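Local atomic coordinates of AclR protein (Streptomyces galilaeus, PDB entry 2GEY), a protein that probably acts as a hydroxylase in the biosynthesis of aromatic polyketide antibiotics and belongs to the SnoaL-like family of the NTF2 clan. Residues L11-L22 against L55-V65. Numbering follows the deposited sequence.
Sequences LEMVAAWNRWDL and LKAFPDLQLEV
Asn18 meets the backbone of Leu63 with both ends of its carboxamide. Its OD1 accepts from Leu63 N at 2.7 Å, in a nearly straight bond. Its ND2 donates to Leu63 O at 3.1 Å; both carbonyls are met in plane on a lone pair, and Leu63 O lies close to the Asn18 amide plane. Two bonds to one residue fix the flip and rotation of this amide, which stands in for a neighbouring strand on the side of 62-65 away from strand 74-84, with which Gln62 and Glu64 pair through Thr82 and Thr80. Gln62 bends at chi2 (-72°), bringing NE2 back to Asn18 O at 3.0 Å, with that oxygen in its amide plane; the same NE2 also donates to Leu61 O.

Trp20, at positive phi, is the C-prime residue of the Schellman motif that ends helix 3-18, and its indole projects to the loop before the strand. NE1 donates to Leu61 O at 2.9 Å, the acceptor tilted 18° from the ring plane, so two donors grip this oxygen. Asn18 O sits over the ring centre on one face and Pro59 O over the opposite face, nearer the rim. In this alpha+beta barrel of the SnoaL/NTF2 type, the N-terminal helix lies against strand 62-71, outermost of the sheet within this chain; segment 11-18 runs roughly antiparallel to 62-65, at 152°.

Apolar contacts flank the polar ones. Leu63 CD2 approaches Trp17 CD1 obliquely at 3.7 Å, and Leu61 CD1 comes to the benzo part of the same indole at CE3; a glycerol is bound beside Trp17. Val65 CG2 sits against both methyls of Val14, whereas Leu55 forks: CD1 lies at Trp20 CD1, and the side chains of Leu55 and Leu22 meet tip to tip, Leu55 CD2 3.8 Å from Leu22 CG.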
loop_
_atom_site.group_PDB
_atom_site.type_symbol
_atom_site.label_atom_id
_atom_site.label_comp_id
_atom_site.label_asym_id
_atom_site.label_seq_id
_atom_site.Cartn_x
_atom_site.Cartn_y
_atom_site.Cartn_z
ATOM N N LEU A 11 -2.863 -19.185 3.287
ATOM C CA LEU A 11 -4.304 -19.086 3.484
ATOM C C LEU A 11 -4.746 -19.738 4.790
ATOM O O LEU A 11 -5.767 -19.361 5.361
ATOM C CB LEU A 11 -5.043 -19.649 2.274
ATOM C CG LEU A 11 -4.831 -18.837 0.987
ATOM C CD1 LEU A 11 -5.530 -19.501 -0.166
ATOM C CD2 LEU A 11 -5.340 -17.400 1.140
ATOM N N GLU A 12 -3.954 -20.680 5.296
ATOM C CA GLU A 12 -4.204 -21.224 6.632
ATOM C C GLU A 12 -3.907 -20.207 7.720
ATOM O O GLU A 12 -4.600 -20.160 8.746
ATOM C CB GLU A 12 -3.420 -22.525 6.857
ATOM C CG GLU A 12 -3.971 -23.694 6.051
ATOM C CD GLU A 12 -5.459 -23.861 6.217
ATOM O OE1 GLU A 12 -5.892 -24.333 7.293
ATOM O OE2 GLU A 12 -6.205 -23.493 5.276
ATOM N N MET A 13 -2.876 -19.401 7.504
ATOM C CA MET A 13 -2.571 -18.294 8.389
ATOM C C MET A 13 -3.692 -17.242 8.362
ATOM O O MET A 13 -4.106 -16.758 9.407
ATOM C CB MET A 13 -1.210 -17.698 8.029
ATOM C CG MET A 13 -0.082 -18.680 8.234
ATOM S SD MET A 13 1.500 -18.053 7.631
ATOM C CE MET A 13 2.051 -17.136 9.044
ATOM N N VAL A 14 -4.211 -16.933 7.178
ATOM C CA VAL A 14 -5.401 -16.068 7.061
ATOM C C VAL A 14 -6.587 -16.677 7.831
ATOM O O VAL A 14 -7.276 -15.987 8.597
ATOM C CB VAL A 14 -5.782 -15.819 5.574
ATOM C CG1 VAL A 14 -7.102 -15.075 5.460
ATOM C CG2 VAL A 14 -4.686 -15.035 4.848
ATOM N N ALA A 15 -6.811 -17.974 7.653
ATOM C CA ALA A 15 -7.914 -18.647 8.344
ATOM C C ALA A 15 -7.754 -18.539 9.859
ATOM O O ALA A 15 -8.739 -18.341 10.559
ATOM C CB ALA A 15 -8.017 -20.094 7.928
ATOM N N ALA A 16 -6.515 -18.650 10.349
ATOM C CA ALA A 16 -6.210 -18.501 11.768
ATOM C C ALA A 16 -6.603 -17.113 12.277
ATOM O O ALA A 16 -7.244 -16.994 13.324
ATOM C CB ALA A 16 -4.735 -18.770 12.036
ATOM N N TRP A 17 -6.215 -16.072 11.537
ATOM C CA TRP A 17 -6.661 -14.710 11.839
ATOM C C TRP A 17 -8.179 -14.664 11.935
ATOM O O TRP A 17 -8.731 -14.058 12.845
ATOM C CB TRP A 17 -6.210 -13.718 10.761
ATOM C CG TRP A 17 -4.906 -13.038 11.080
ATOM C CD1 TRP A 17 -3.747 -13.115 10.378
ATOM C CD2 TRP A 17 -4.648 -12.175 12.190
ATOM N NE1 TRP A 17 -2.775 -12.354 10.986
ATOM C CE2 TRP A 17 -3.302 -11.772 12.104
ATOM C CE3 TRP A 17 -5.425 -11.709 13.252
ATOM C CZ2 TRP A 17 -2.715 -10.910 13.038
ATOM C CZ3 TRP A 17 -4.840 -10.853 14.182
ATOM C CH2 TRP A 17 -3.496 -10.466 14.062
ATOM N N ASN A 18 -8.842 -15.300 10.982
ATOM C CA ASN A 18 -10.295 -15.164 10.854
ATOM C C ASN A 18 -11.101 -15.940 11.885
ATOM O O ASN A 18 -12.311 -15.701 12.022
ATOM C CB ASN A 18 -10.739 -15.522 9.435
ATOM C CG ASN A 18 -10.479 -14.388 8.445
ATOM O OD1 ASN A 18 -10.345 -13.220 8.846
ATOM N ND2 ASN A 18 -10.422 -14.717 7.163
ATOM N N ARG A 19 -10.452 -16.863 12.585
ATOM C CA ARG A 19 -11.036 -17.474 13.786
ATOM C C ARG A 19 -10.385 -16.945 15.072
ATOM O O ARG A 19 -10.625 -17.465 16.170
ATOM C CB ARG A 19 -10.993 -19.006 13.710
ATOM C CG ARG A 19 -9.640 -19.597 13.666
ATOM C CD ARG A 19 -9.661 -21.131 13.850
ATOM N NE ARG A 19 -8.284 -21.565 13.986
ATOM C CZ ARG A 19 -7.474 -21.852 12.975
ATOM N NH1 ARG A 19 -7.911 -21.843 11.730
ATOM N NH2 ARG A 19 -6.214 -22.178 13.226
ATOM N N TRP A 20 -9.600 -15.880 14.929
ATOM C CA TRP A 20 -9.008 -15.161 16.058
ATOM C C TRP A 20 -8.090 -16.034 16.921
ATOM O O TRP A 20 -8.138 -15.975 18.159
ATOM C CB TRP A 20 -10.121 -14.495 16.880
ATOM C CG TRP A 20 -11.082 -13.801 15.978
ATOM C CD1 TRP A 20 -10.815 -12.742 15.161
ATOM C CD2 TRP A 20 -12.448 -14.150 15.746
ATOM N NE1 TRP A 20 -11.931 -12.401 14.451
ATOM C CE2 TRP A 20 -12.950 -13.252 14.785
ATOM C CE3 TRP A 20 -13.295 -15.142 16.249
ATOM C CZ2 TRP A 20 -14.264 -13.305 14.326
ATOM C CZ3 TRP A 20 -14.601 -15.197 15.788
ATOM C CH2 TRP A 20 -15.076 -14.279 14.845
ATOM N N ASP A 21 -7.244 -16.810 16.241
ATOM C CA ASP A 21 -6.338 -17.780 16.853
ATOM C C ASP A 21 -4.889 -17.417 16.527
ATOM O O ASP A 21 -4.352 -17.855 15.513
ATOM C CB ASP A 21 -6.650 -19.179 16.311
ATOM C CG ASP A 21 -5.656 -20.239 16.788
ATOM O OD1 ASP A 21 -4.947 -20.015 17.789
ATOM O OD2 ASP A 21 -5.595 -21.306 16.150
ATOM N N LEU A 22 -4.249 -16.621 17.374
ATOM C CA LEU A 22 -2.900 -16.157 17.053
ATOM C C LEU A 22 -1.891 -17.307 17.022
ATOM O O LEU A 22 -0.930 -17.256 16.264
ATOM C CB LEU A 22 -2.442 -15.056 18.007
ATOM C CG LEU A 22 -3.269 -13.767 18.013
ATOM C CD1 LEU A 22 -2.646 -12.755 18.963
ATOM C CD2 LEU A 22 -3.388 -13.201 16.622
ATOM N N LEU A 55 -6.027 -7.495 17.932
ATOM C CA LEU A 55 -7.150 -8.398 18.155
ATOM C C LEU A 55 -8.052 -7.924 19.296
ATOM O O LEU A 55 -9.273 -8.056 19.226
ATOM C CB LEU A 55 -6.630 -9.811 18.430
ATOM C CG LEU A 55 -7.579 -10.998 18.265
ATOM C CD1 LEU A 55 -8.412 -10.899 17.007
ATOM C CD2 LEU A 55 -6.754 -12.288 18.265
ATOM N N LYS A 56 -7.461 -7.363 20.345
ATOM C CA LYS A 56 -8.249 -6.822 21.456
ATOM C C LYS A 56 -9.115 -5.628 21.027
ATOM O O LYS A 56 -10.274 -5.516 21.421
ATOM C CB LYS A 56 -7.330 -6.397 22.602
ATOM C CG LYS A 56 -8.076 -6.049 23.863
ATOM C CD LYS A 56 -7.174 -5.432 24.931
ATOM C CE LYS A 56 -7.996 -4.684 25.976
ATOM N NZ LYS A 56 -8.709 -3.483 25.399
ATOM N N ALA A 57 -8.543 -4.745 20.215
ATOM C CA ALA A 57 -9.235 -3.539 19.763
ATOM C C ALA A 57 -10.330 -3.870 18.748
ATOM O O ALA A 57 -11.398 -3.237 18.747
ATOM C CB ALA A 57 -8.244 -2.568 19.161
ATOM N N PHE A 58 -10.049 -4.870 17.909
ATOM C CA PHE A 58 -10.913 -5.282 16.802
ATOM C C PHE A 58 -11.216 -6.790 16.874
ATOM O O PHE A 58 -10.797 -7.561 16.004
ATOM C CB PHE A 58 -10.231 -4.913 15.490
ATOM C CG PHE A 58 -9.821 -3.470 15.425
ATOM C CD1 PHE A 58 -10.782 -2.477 15.328
ATOM C CD2 PHE A 58 -8.482 -3.101 15.512
ATOM C CE1 PHE A 58 -10.423 -1.139 15.291
ATOM C CE2 PHE A 58 -8.113 -1.758 15.468
ATOM C CZ PHE A 58 -9.088 -0.780 15.365
ATOM N N PRO A 59 -11.970 -7.206 17.905
ATOM C CA PRO A 59 -12.153 -8.634 18.229
ATOM C C PRO A 59 -12.906 -9.462 17.189
ATOM O O PRO A 59 -12.859 -10.697 17.242
ATOM C CB PRO A 59 -12.937 -8.593 19.539
ATOM C CG PRO A 59 -13.627 -7.294 19.543
ATOM C CD PRO A 59 -12.692 -6.342 18.858
ATOM N N ASP A 60 -13.597 -8.790 16.272
ATOM C CA ASP A 60 -14.373 -9.454 15.233
ATOM C C ASP A 60 -13.745 -9.277 13.855
ATOM O O ASP A 60 -14.410 -9.454 12.831
ATOM C CB ASP A 60 -15.805 -8.915 15.232
ATOM C CG ASP A 60 -15.883 -7.417 14.975
ATOM O OD1 ASP A 60 -14.841 -6.746 14.791
ATOM O OD2 ASP A 60 -17.012 -6.902 14.967
ATOM N N LEU A 61 -12.463 -8.931 13.814
ATOM C CA LEU A 61 -11.850 -8.578 12.541
ATOM C C LEU A 61 -11.907 -9.745 11.558
ATOM O O LEU A 61 -11.902 -10.921 11.957
ATOM C CB LEU A 61 -10.416 -8.075 12.722
ATOM C CG LEU A 61 -9.376 -9.063 13.253
ATOM C CD1 LEU A 61 -8.798 -9.932 12.134
ATOM C CD2 LEU A 61 -8.260 -8.301 13.973
ATOM N N GLN A 62 -12.003 -9.409 10.280
ATOM C CA GLN A 62 -12.001 -10.398 9.206
ATOM C C GLN A 62 -11.071 -9.938 8.102
ATOM O O GLN A 62 -11.068 -8.757 7.743
ATOM C CB GLN A 62 -13.422 -10.592 8.652
ATOM C CG GLN A 62 -14.355 -11.309 9.599
ATOM C CD GLN A 62 -14.023 -12.783 9.713
ATOM O OE1 GLN A 62 -14.276 -13.556 8.784
ATOM N NE2 GLN A 62 -13.442 -13.179 10.850
ATOM N N LEU A 63 -10.269 -10.870 7.597
ATOM C CA LEU A 63 -9.365 -10.627 6.479
ATOM C C LEU A 63 -9.994 -11.153 5.212
ATOM O O LEU A 63 -10.370 -12.328 5.153
ATOM C CB LEU A 63 -8.038 -11.353 6.678
ATOM C CG LEU A 63 -7.015 -10.717 7.611
ATOM C CD1 LEU A 63 -7.577 -10.513 8.988
ATOM C CD2 LEU A 63 -5.777 -11.590 7.653
ATOM N N GLU A 64 -10.094 -10.298 4.202
ATOM C CA GLU A 64 -10.505 -10.733 2.878
ATOM C C GLU A 64 -9.294 -10.696 1.962
ATOM O O GLU A 64 -8.679 -9.641 1.782
ATOM C CB GLU A 64 -11.595 -9.841 2.299
ATOM C CG GLU A 64 -12.059 -10.332 0.932
ATOM C CD GLU A 64 -13.019 -9.399 0.230
ATOM O OE1 GLU A 64 -13.345 -8.327 0.780
ATOM O OE2 GLU A 64 -13.435 -9.740 -0.905
ATOM N N VAL A 65 -8.949 -11.847 1.389
ATOM C CA VAL A 65 -7.833 -11.913 0.449
ATOM C C VAL A 65 -8.324 -11.445 -0.923
ATOM O O VAL A 65 -9.144 -12.102 -1.578
ATOM C CB VAL A 65 -7.210 -13.329 0.391
ATOM C CG1 VAL A 65 -6.078 -13.382 -0.626
ATOM C CG2 VAL A 65 -6.732 -13.739 1.787
#